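PDB 5UXD: macrolide 2'-phosphotransferase MphH from Brachybacterium faecium, which probably inactivates macrolide antibiotics by transferring a phosphate group from a nucleotide to their 2'-hydroxyl, and is seen here binding azithromycin. Local coordinates for residues V114-T119 with M230-S235; E179-L182 with G186-P189; D224-L229 with T264-A269. One frame throughout, in Å; residues are numbered along the deposited sequence.

Contact 1 (V114-T119 with M230-S235). With ZIT (azithromycin), chain C.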
loop_
_atom_site.group_PDB
_atom_site.type_symbol
_atom_site.label_atom_id
_atom_site.label_comp_id
_atom_site.label_asym_id
_atom_site.label_seq_id
_atom_site.Cartn_x
_atom_site.Cartn_y
_atom_site.Cartn_z
ATOM N N VAL A 114 12.614 8.840 -7.684
ATOM C CA VAL A 114 13.799 8.233 -7.088
ATOM C C VAL A 114 14.093 6.960 -7.869
ATOM O O VAL A 114 13.175 6.257 -8.295
ATOM C CB VAL A 114 13.613 7.970 -5.575
ATOM C CG1 VAL A 114 12.355 7.147 -5.317
ATOM C CG2 VAL A 114 14.859 7.302 -4.978
ATOM N N ASP A 115 15.375 6.682 -8.086
ATOM C CA ASP A 115 15.799 5.580 -8.938
ATOM C C ASP A 115 15.983 4.334 -8.083
ATOM O O ASP A 115 16.569 4.403 -6.995
ATOM C CB ASP A 115 17.093 5.975 -9.663
ATOM C CG ASP A 115 17.521 4.968 -10.725
ATOM O OD1 ASP A 115 17.765 3.784 -10.423
ATOM O OD2 ASP A 115 17.575 5.389 -11.905
ATOM N N MET A 116 15.437 3.218 -8.541
ATOM C CA MET A 116 15.509 1.983 -7.778
ATOM C C MET A 116 16.906 1.392 -7.622
ATOM O O MET A 116 17.090 0.459 -6.857
ATOM C CB MET A 116 14.474 0.970 -8.252
ATOM C CG MET A 116 13.054 1.506 -8.144
ATOM S SD MET A 116 12.238 1.030 -6.606
ATOM C CE MET A 116 12.719 2.333 -5.483
ATOM N N ALA A 117 17.873 1.910 -8.374
ATOM C CA ALA A 117 19.260 1.495 -8.190
ATOM C C ALA A 117 19.991 2.332 -7.134
ATOM O O ALA A 117 21.194 2.134 -6.934
ATOM C CB ALA A 117 20.014 1.548 -9.527
ATOM N N SER A 118 19.283 3.234 -6.442
ATOM C CA SER A 118 19.892 4.077 -5.415
ATOM C C SER A 118 20.223 3.273 -4.162
ATOM O O SER A 118 19.357 2.597 -3.608
ATOM C CB SER A 118 18.944 5.219 -5.047
ATOM O OG SER A 118 19.313 5.828 -3.818
ATOM N N THR A 119 21.473 3.365 -3.695
ATOM C CA THR A 119 21.792 2.754 -2.401
ATOM C C THR A 119 21.164 3.519 -1.242
ATOM O O THR A 119 20.864 2.924 -0.200
ATOM C CB THR A 119 23.298 2.692 -2.192
ATOM O OG1 THR A 119 23.861 3.973 -2.488
ATOM C CG2 THR A 119 23.928 1.640 -3.096
ATOM N N MET A 230 9.093 -7.006 -1.526
ATOM C CA MET A 230 8.951 -7.469 -2.960
ATOM C C MET A 230 8.979 -6.452 -4.149
ATOM O O MET A 230 9.614 -6.606 -5.251
ATOM C CB MET A 230 7.685 -8.300 -3.094
ATOM C CG MET A 230 6.425 -7.496 -2.931
ATOM S SD MET A 230 4.985 -8.543 -3.138
ATOM C CE MET A 230 5.401 -9.362 -4.660
ATOM N N PHE A 231 8.431 -5.266 -3.876
ATOM C CA PHE A 231 8.450 -4.292 -4.966
ATOM C C PHE A 231 9.866 -3.784 -5.223
ATOM O O PHE A 231 10.255 -3.569 -6.380
ATOM C CB PHE A 231 7.466 -3.141 -4.675
ATOM C CG PHE A 231 6.030 -3.614 -4.493
ATOM C CD1 PHE A 231 5.294 -4.067 -5.573
ATOM C CD2 PHE A 231 5.446 -3.666 -3.227
ATOM C CE1 PHE A 231 3.990 -4.533 -5.404
ATOM C CE2 PHE A 231 4.143 -4.131 -3.056
ATOM C CZ PHE A 231 3.420 -4.563 -4.147
ATOM N N HIS A 232 10.658 -3.611 -4.162
ATOM C CA HIS A 232 12.074 -3.301 -4.332
ATOM C C HIS A 232 12.814 -4.453 -5.010
ATOM O O HIS A 232 13.648 -4.230 -5.895
ATOM C CB HIS A 232 12.696 -2.976 -2.974
ATOM C CG HIS A 232 14.025 -2.285 -3.056
ATOM N ND1 HIS A 232 15.206 -2.910 -2.727
ATOM C CD2 HIS A 232 14.360 -1.033 -3.448
ATOM C CE1 HIS A 232 16.213 -2.071 -2.899
ATOM N NE2 HIS A 232 15.729 -0.924 -3.343
ATOM N N GLN A 233 12.508 -5.694 -4.620
ATOM C CA GLN A 233 13.226 -6.830 -5.177
ATOM C C GLN A 233 13.020 -6.941 -6.681
ATOM O O GLN A 233 13.965 -7.264 -7.417
ATOM C CB GLN A 233 12.807 -8.130 -4.485
ATOM C CG GLN A 233 13.777 -9.295 -4.741
ATOM C CD GLN A 233 13.471 -10.040 -6.047
ATOM O OE1 GLN A 233 12.312 -10.156 -6.441
ATOM N NE2 GLN A 233 14.504 -10.555 -6.707
ATOM N N VAL A 234 11.803 -6.671 -7.162
ATOM C CA VAL A 234 11.563 -6.854 -8.589
ATOM C C VAL A 234 12.086 -5.684 -9.424
ATOM O O VAL A 234 12.295 -5.848 -10.636
ATOM C CB VAL A 234 10.070 -7.121 -8.857
ATOM C CG1 VAL A 234 9.630 -8.452 -8.222
ATOM C CG2 VAL A 234 9.231 -5.980 -8.346
ATOM N N SER A 235 12.347 -4.513 -8.823
ATOM C CA SER A 235 12.722 -3.334 -9.597
ATOM C C SER A 235 14.185 -2.931 -9.468
ATOM O O SER A 235 14.710 -2.273 -10.376
ATOM C CB SER A 235 11.843 -2.127 -9.212
ATOM O OG SER A 235 12.109 -1.658 -7.895
HETATM C C1 ZIT C . 1.514 -2.595 -9.139
HETATM C C2 ZIT C . 0.414 -2.713 -8.030
HETATM C C3 ZIT C . -0.787 -3.319 -8.716
HETATM C C4 ZIT C . -1.681 -2.113 -9.103
HETATM C C5 ZIT C . -2.986 -2.553 -9.790
HETATM C C6 ZIT C . -2.906 -2.183 -11.247
HETATM C C7 ZIT C . -3.268 -0.695 -11.461
HETATM C C8 ZIT C . -3.179 -0.351 -12.984
HETATM C C9 ZIT C . -1.923 0.514 -13.286
HETATM N N10 ZIT C . -0.660 -0.385 -13.415
HETATM C C11 ZIT C . 0.575 0.268 -13.017
HETATM C C12 ZIT C . 1.474 -0.749 -12.295
HETATM C C13 ZIT C . 2.648 -0.168 -11.501
HETATM C C14 ZIT C . 3.089 -1.193 -10.457
HETATM C C15 ZIT C . 4.435 -0.789 -9.888
HETATM C C16 ZIT C . 4.797 -1.689 -8.664
HETATM C C17 ZIT C . 0.952 -3.443 -6.838
HETATM C C18 ZIT C . -1.931 -1.280 -7.872
HETATM C C19 ZIT C . -3.859 -3.085 -12.040
HETATM C C20 ZIT C . -4.385 0.345 -13.397
HETATM C C21 ZIT C . -0.600 -0.961 -14.766
HETATM C C22 ZIT C . 1.284 0.876 -14.210
HETATM C C23 ZIT C . 2.270 1.135 -10.778
HETATM O O1 ZIT C . 1.818 -3.571 -9.800
HETATM O O6 ZIT C . -1.589 -2.387 -11.736
HETATM O O12 ZIT C . 1.995 -1.686 -13.208
HETATM O O13 ZIT C . 3.744 0.089 -12.403
HETATM O O14 ZIT C . 2.147 -1.242 -9.369
HETATM C C1A ZIT C . -4.953 -2.731 -8.431
HETATM C C2A ZIT C . -5.964 -1.922 -7.645
HETATM C C3A ZIT C . -6.715 -2.823 -6.732
HETATM C C4A ZIT C . -7.341 -3.926 -7.485
HETATM C C5A ZIT C . -6.400 -4.622 -8.475
HETATM C C6A ZIT C . -7.130 -5.507 -9.400
HETATM C C7A ZIT C . -8.748 -1.510 -6.869
HETATM C C8A ZIT C . -8.377 -2.826 -4.928
HETATM O O1A ZIT C . -4.110 -1.909 -9.193
HETATM O O2A ZIT C . -5.328 -0.885 -6.894
HETATM N N3A ZIT C . -7.738 -2.025 -5.983
HETATM O O5A ZIT C . -5.641 -3.682 -9.312
HETATM C C1B ZIT C . -1.068 -5.649 -8.178
HETATM C C2B ZIT C . -1.186 -6.468 -6.917
HETATM C C3B ZIT C . -2.582 -6.874 -6.609
HETATM C C4B ZIT C . -3.209 -7.528 -7.782
HETATM C C5B ZIT C . -3.164 -6.617 -8.978
HETATM C C6B ZIT C . -3.848 -7.322 -10.111
HETATM C C7B ZIT C . -2.555 -7.862 -5.378
HETATM C C8B ZIT C . -3.380 -5.271 -4.975
HETATM O O1B ZIT C . -1.490 -4.316 -7.926
HETATM O O3B ZIT C . -3.377 -5.707 -6.314
HETATM O O4B ZIT C . -4.613 -7.739 -7.513
HETATM O O5B ZIT C . -1.793 -6.222 -9.354
HETATM O O HOH W 1 16.937 1.536 -4.332
#
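M116 meets S235 of helix 230-235 from a turn that begins one residue earlier. D115 shapes that turn with its carboxylate: OD1, through the lone pair directed away from OD2, accepts the backbone N of A117 at 2.8 Å with an N-H...O angle of 163°, an Asx turn. The same residues form a type I beta turn, closed by S118 N on D115 O at 3.0 Å. M116 therefore stands at a turn corner with its CB directed at the helix. Its CG lies anti to its own carbonyl carbon (chi1 -59°), and bends at the next two torsions fold the thioether alongside S235, where M116 CG is 4.0 Å from S235 CB. The S235 hydroxyl is modelled too close to the sulfur, so its exact place is doubtful and the evidence rests on the carbon atoms. The backbone of M116 makes the polar link through one water, which donates to M116 O at 2.7 Å and to S118 O at 2.7 Å. This water also lies in the ring plane of H232, 2.9 Å from H232 NE2. H232 has CG anti to its backbone N (chi1 -164°), which carries its imidazole toward the turn. S118 then N-caps helix 119-133, its OG bonding to Y121 N and to E209. One position before H232 along the helix, F231 turns to the antibiotic, F231 CE1 lying 3.5 Å from azithromycin C17, so this helix joins the turn to the macrolide pocket. The turn itself links strand 110-112 to helix 119-133. H232 touches A122 and L125 of that helix and F241 and A244 of helix 238-250, while Q233 touches C263 of helix 259-268.

Contact 2 (E179-L182 with G186-P189); sequences EAWL and GCWP
The indole NE1 of W188 donates to the backbone O of W181 at 3.0 Å, and an N-H...O angle of 165° makes the bond nearly straight. It accompanies an offset (parallel-displaced) tryptophan stack, formed where the chain leaving helix 172-183 folds back and lays W188 against the last turn of that helix. The oxygen lies close to the W188 ring plane, at its edge, although the donor is tilted out of the W181 carbonyl plane. This bond helps fix the rotation of the W188 indole and places its six-membered ring against one face of W181. The stack pairs the five-membered ring of W181 with the six-membered ring of W188, their centroids 4.7 Å apart and their planes at 24°. The overlap is partial: W188 CZ2 lies over that face of W181 toward the rim, 3.4 Å from W181 CE2, and W188 CH2 is equally close to W181 CZ2. W181 reaches this position because its CG is anti to its backbone N (chi1 167°), which swings the indole out from the helix beside its own carbonyl. The polar atom of this indole is satisfied outside the pair, W181 NE1 bonding to H262 ND1, and H262 also meets W188 edge-to-face. R154 of helix 150-167 makes a cation-pi contact with W188 and bonds to L182 O. The arrangement is structural packing away from the annotated sites; it joins helix 172-183, helix 150-167 and helix 259-268 around two indoles. L182 adds an aliphatic methyl to the W188 benzene ring, with L182 CD2 3.5 Å from W188 CZ2. At the rim of the other indole, the thiol of C187 lies in the ring plane as a sulfur-aromatic edge contact, C187 SG being 3.8 Å from W181 CD1.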
loop_
_atom_site.group_PDB
_atom_site.type_symbol
_atom_site.label_atom_id
_atom_site.label_comp_id
_atom_site.label_asym_id
_atom_site.label_seq_id
_atom_site.Cartn_x
_atom_site.Cartn_y
_atom_site.Cartn_z
ATOM N N GLU A 179 2.286 -23.400 -8.945
ATOM C CA GLU A 179 2.274 -24.621 -8.145
ATOM C C GLU A 179 3.677 -24.976 -7.661
ATOM O O GLU A 179 3.855 -25.445 -6.528
ATOM C CB GLU A 179 1.661 -25.767 -8.954
ATOM C CG GLU A 179 0.140 -25.706 -9.039
ATOM C CD GLU A 179 -0.445 -26.653 -10.077
ATOM O OE1 GLU A 179 0.274 -27.029 -11.025
ATOM O OE2 GLU A 179 -1.633 -27.014 -9.947
ATOM N N ALA A 180 4.687 -24.756 -8.510
ATOM C CA ALA A 180 6.066 -25.012 -8.102
ATOM C C ALA A 180 6.510 -24.046 -7.011
ATOM O O ALA A 180 7.306 -24.409 -6.139
ATOM C CB ALA A 180 6.995 -24.912 -9.311
ATOM N N TRP A 181 6.019 -22.802 -7.062
ATOM C CA TRP A 181 6.292 -21.824 -6.017
ATOM C C TRP A 181 5.670 -22.267 -4.698
ATOM O O TRP A 181 6.334 -22.269 -3.653
ATOM C CB TRP A 181 5.751 -20.448 -6.464
ATOM C CG TRP A 181 5.667 -19.390 -5.408
ATOM C CD1 TRP A 181 6.628 -19.048 -4.518
ATOM C CD2 TRP A 181 4.567 -18.490 -5.178
ATOM N NE1 TRP A 181 6.200 -18.008 -3.733
ATOM C CE2 TRP A 181 4.928 -17.659 -4.107
ATOM C CE3 TRP A 181 3.302 -18.342 -5.751
ATOM C CZ2 TRP A 181 4.077 -16.674 -3.604
ATOM C CZ3 TRP A 181 2.457 -17.374 -5.255
ATOM C CH2 TRP A 181 2.844 -16.553 -4.180
ATOM N N LEU A 182 4.402 -22.686 -4.739
ATOM C CA LEU A 182 3.708 -23.071 -3.517
ATOM C C LEU A 182 4.297 -24.335 -2.913
ATOM O O LEU A 182 4.198 -24.535 -1.698
ATOM C CB LEU A 182 2.210 -23.268 -3.791
ATOM C CG LEU A 182 1.452 -22.006 -4.240
ATOM C CD1 LEU A 182 0.143 -22.364 -4.923
ATOM C CD2 LEU A 182 1.194 -21.102 -3.043
ATOM N N GLY A 186 11.453 -23.622 0.597
ATOM C CA GLY A 186 12.463 -22.596 0.789
ATOM C C GLY A 186 11.983 -21.171 0.577
ATOM O O GLY A 186 12.629 -20.242 1.073
ATOM N N CYS A 187 10.864 -20.972 -0.129
ATOM C CA CYS A 187 10.365 -19.617 -0.384
ATOM C C CYS A 187 9.643 -19.008 0.808
ATOM O O CYS A 187 9.570 -17.778 0.915
ATOM C CB CYS A 187 9.384 -19.612 -1.564
ATOM S SG CYS A 187 10.133 -19.583 -3.195
ATOM N N TRP A 188 9.092 -19.829 1.687
ATOM C CA TRP A 188 7.977 -19.312 2.466
ATOM C C TRP A 188 8.408 -18.871 3.862
ATOM O O TRP A 188 9.319 -19.458 4.462
ATOM C CB TRP A 188 6.861 -20.365 2.561
ATOM C CG TRP A 188 6.266 -20.537 1.220
ATOM C CD1 TRP A 188 6.688 -21.389 0.232
ATOM C CD2 TRP A 188 5.196 -19.778 0.667
ATOM N NE1 TRP A 188 5.919 -21.217 -0.896
ATOM C CE2 TRP A 188 4.999 -20.232 -0.654
ATOM C CE3 TRP A 188 4.367 -18.765 1.167
ATOM C CZ2 TRP A 188 4.009 -19.699 -1.490
ATOM C CZ3 TRP A 188 3.383 -18.241 0.338
ATOM C CH2 TRP A 188 3.207 -18.717 -0.972
ATOM N N PRO A 189 7.740 -17.845 4.390
ATOM C CA PRO A 189 8.149 -17.285 5.683
ATOM C C PRO A 189 7.847 -18.215 6.843
ATOM O O PRO A 189 6.884 -18.983 6.819
ATOM C CB PRO A 189 7.317 -15.997 5.794
ATOM C CG PRO A 189 6.099 -16.268 4.929
ATOM C CD PRO A 189 6.637 -17.076 3.775
#

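Contact 3 (D224-L229 with T264-A269); sequences DPAKDL and TEMFSA
The Asx turn that starts segment 224-229 sets the short turn that M266 touches, in the loop that follows strand 210-214 of this kinase-like fold and contains D216, which binds magnesium in another structure of this protein. D224 OD1 accepts the backbone N of A226 at 2.9 Å, but the N-H reaches it from above the carboxylate plane, 52° out of it. K227 N returns to D224 O at 3.2 Å, so that the chain winds with helical torsions through 225-228 although regular helix bonds are missing. Against this turn comes the side chain of M266, from the opposite direction to that of D224. M266 runs with CG anti to its backbone N (chi1 -172°), stays extended at the second torsion, and bends only at the third, which turns the terminal methyl onto the loop. M266 CE lies 4.0 Å from A226 CB and 4.2 Å from K227 N. It also lies 3.9 Å from D224 OD2, and M266 SD is at the same distance from that oxygen. These are van der Waals contacts; the polar need of D224 OD2 is met by H262 NE2, one helical turn before M266. The same helix thus grips the loop twice, with an imidazole and with a thioether. The 116 Å² buried across the pair marks a small contact, and on the helix side M266 alone makes it. Around it, helix 259-268 packs M266 on W181 of helix 172-183 and F267 on V234 of helix 230-235, while P225 touches H133, and D228 touches V129 and L132, of helix 119-133.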
loop_
_atom_site.group_PDB
_atom_site.type_symbol
_atom_site.label_atom_id
_atom_site.label_comp_id
_atom_site.label_asym_id
_atom_site.label_seq_id
_atom_site.Cartn_x
_atom_site.Cartn_y
_atom_site.Cartn_z
ATOM N N ASP A 224 2.990 -11.995 5.774
ATOM C CA ASP A 224 4.277 -12.310 5.131
ATOM C C ASP A 224 5.207 -11.100 5.099
ATOM O O ASP A 224 4.890 -10.106 4.433
ATOM C CB ASP A 224 3.980 -12.829 3.712
ATOM C CG ASP A 224 5.227 -13.316 2.951
ATOM O OD1 ASP A 224 6.372 -13.126 3.412
ATOM O OD2 ASP A 224 5.034 -13.886 1.858
ATOM N N PRO A 225 6.360 -11.145 5.782
ATOM C CA PRO A 225 7.301 -10.006 5.734
ATOM C C PRO A 225 7.762 -9.637 4.329
ATOM O O PRO A 225 8.115 -8.472 4.081
ATOM C CB PRO A 225 8.480 -10.502 6.585
ATOM C CG PRO A 225 7.869 -11.533 7.518
ATOM C CD PRO A 225 6.800 -12.209 6.706
ATOM N N ALA A 226 7.791 -10.602 3.402
ATOM C CA ALA A 226 8.301 -10.329 2.060
ATOM C C ALA A 226 7.439 -9.333 1.299
ATOM O O ALA A 226 7.929 -8.670 0.373
ATOM C CB ALA A 226 8.389 -11.634 1.265
ATOM N N LYS A 227 6.152 -9.246 1.634
ATOM C CA LYS A 227 5.265 -8.336 0.917
ATOM C C LYS A 227 5.832 -6.925 0.848
ATOM O O LYS A 227 5.632 -6.219 -0.153
ATOM C CB LYS A 227 3.896 -8.301 1.589
ATOM C CG LYS A 227 3.150 -9.603 1.551
ATOM C CD LYS A 227 1.816 -9.458 2.272
ATOM C CE LYS A 227 0.896 -8.476 1.550
ATOM N NZ LYS A 227 -0.481 -8.489 2.130
ATOM N N ASP A 228 6.556 -6.503 1.888
ATOM C CA ASP A 228 7.027 -5.127 1.966
ATOM C C ASP A 228 8.398 -4.938 1.331
ATOM O O ASP A 228 8.849 -3.797 1.196
ATOM C CB ASP A 228 7.064 -4.650 3.429
ATOM C CG ASP A 228 5.675 -4.375 3.987
ATOM O OD1 ASP A 228 4.764 -4.176 3.166
ATOM O OD2 ASP A 228 5.498 -4.359 5.231
ATOM N N LEU A 229 9.062 -6.023 0.954
ATOM C CA LEU A 229 10.323 -5.961 0.246
ATOM C C LEU A 229 10.195 -6.343 -1.220
ATOM O O LEU A 229 11.102 -6.051 -1.998
ATOM C CB LEU A 229 11.359 -6.886 0.914
ATOM C CG LEU A 229 11.684 -6.498 2.359
ATOM C CD1 LEU A 229 12.404 -7.652 3.085
ATOM C CD2 LEU A 229 12.525 -5.247 2.369
ATOM N N THR A 264 9.996 -12.542 -6.264
ATOM C CA THR A 264 9.745 -12.536 -7.703
ATOM C C THR A 264 8.614 -13.492 -8.075
ATOM O O THR A 264 7.796 -13.184 -8.949
ATOM C CB THR A 264 11.036 -12.879 -8.457
ATOM O OG1 THR A 264 11.844 -11.699 -8.542
ATOM C CG2 THR A 264 10.739 -13.380 -9.890
ATOM N N GLU A 265 8.556 -14.668 -7.438
ATOM C CA GLU A 265 7.447 -15.577 -7.712
ATOM C C GLU A 265 6.126 -14.953 -7.296
ATOM O O GLU A 265 5.124 -15.049 -8.014
ATOM C CB GLU A 265 7.647 -16.911 -6.981
ATOM C CG GLU A 265 8.825 -17.711 -7.513
ATOM C CD GLU A 265 8.866 -17.710 -9.023
ATOM O OE1 GLU A 265 8.055 -18.436 -9.644
ATOM O OE2 GLU A 265 9.700 -16.973 -9.583
ATOM N N MET A 266 6.119 -14.323 -6.134
ATOM C CA MET A 266 4.913 -13.701 -5.622
ATOM C C MET A 266 4.415 -12.586 -6.535
ATOM O O MET A 266 3.227 -12.453 -6.766
ATOM C CB MET A 266 5.128 -13.194 -4.199
ATOM C CG MET A 266 3.860 -12.704 -3.531
ATOM S SD MET A 266 3.961 -12.754 -1.733
ATOM C CE MET A 266 5.541 -11.969 -1.459
ATOM N N PHE A 267 5.342 -11.784 -7.040
ATOM C CA PHE A 267 4.982 -10.703 -7.956
ATOM C C PHE A 267 4.376 -11.263 -9.230
ATOM O O PHE A 267 3.441 -10.683 -9.797
ATOM C CB PHE A 267 6.222 -9.864 -8.263
ATOM C CG PHE A 267 5.936 -8.583 -8.979
ATOM C CD1 PHE A 267 5.612 -7.441 -8.276
ATOM C CD2 PHE A 267 6.034 -8.516 -10.356
ATOM C CE1 PHE A 267 5.362 -6.240 -8.937
ATOM C CE2 PHE A 267 5.787 -7.316 -11.028
ATOM C CZ PHE A 267 5.453 -6.185 -10.309
ATOM N N SER A 268 4.876 -12.420 -9.681
ATOM C CA SER A 268 4.346 -13.049 -10.880
ATOM C C SER A 268 2.930 -13.573 -10.688
ATOM O O SER A 268 2.244 -13.849 -11.677
ATOM C CB SER A 268 5.275 -14.195 -11.321
ATOM O OG SER A 268 4.932 -15.416 -10.677
ATOM N N ALA A 269 2.489 -13.735 -9.445
ATOM C CA ALA A 269 1.161 -14.249 -9.145
ATOM C C ALA A 269 0.136 -13.133 -8.995
ATOM O O ALA A 269 -0.991 -13.381 -8.543
ATOM C CB ALA A 269 1.217 -15.112 -7.882
#

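How the contacts relate
From the N terminus, the chain leaves strand 110-112 and enters the turn 114-119, which meets helix 230-235 only after 110 intervening residues, closing contact 1. Contact 2 is nested within that loop: a short return in which 186-189 folds back on helix 172-183. Segment 224-229 then opens contact 3 before contact 1 has closed, and 264-269 closes it afterwards, so these two cross. Segment 264-269 connects them all, through Q233 on T264 toward contact 1, and through W181 on E265 and A269 toward contact 2, where P189 also packs on D224. Contacts 1 and 2 themselves do not touch, with nearest atoms about 8 Å apart.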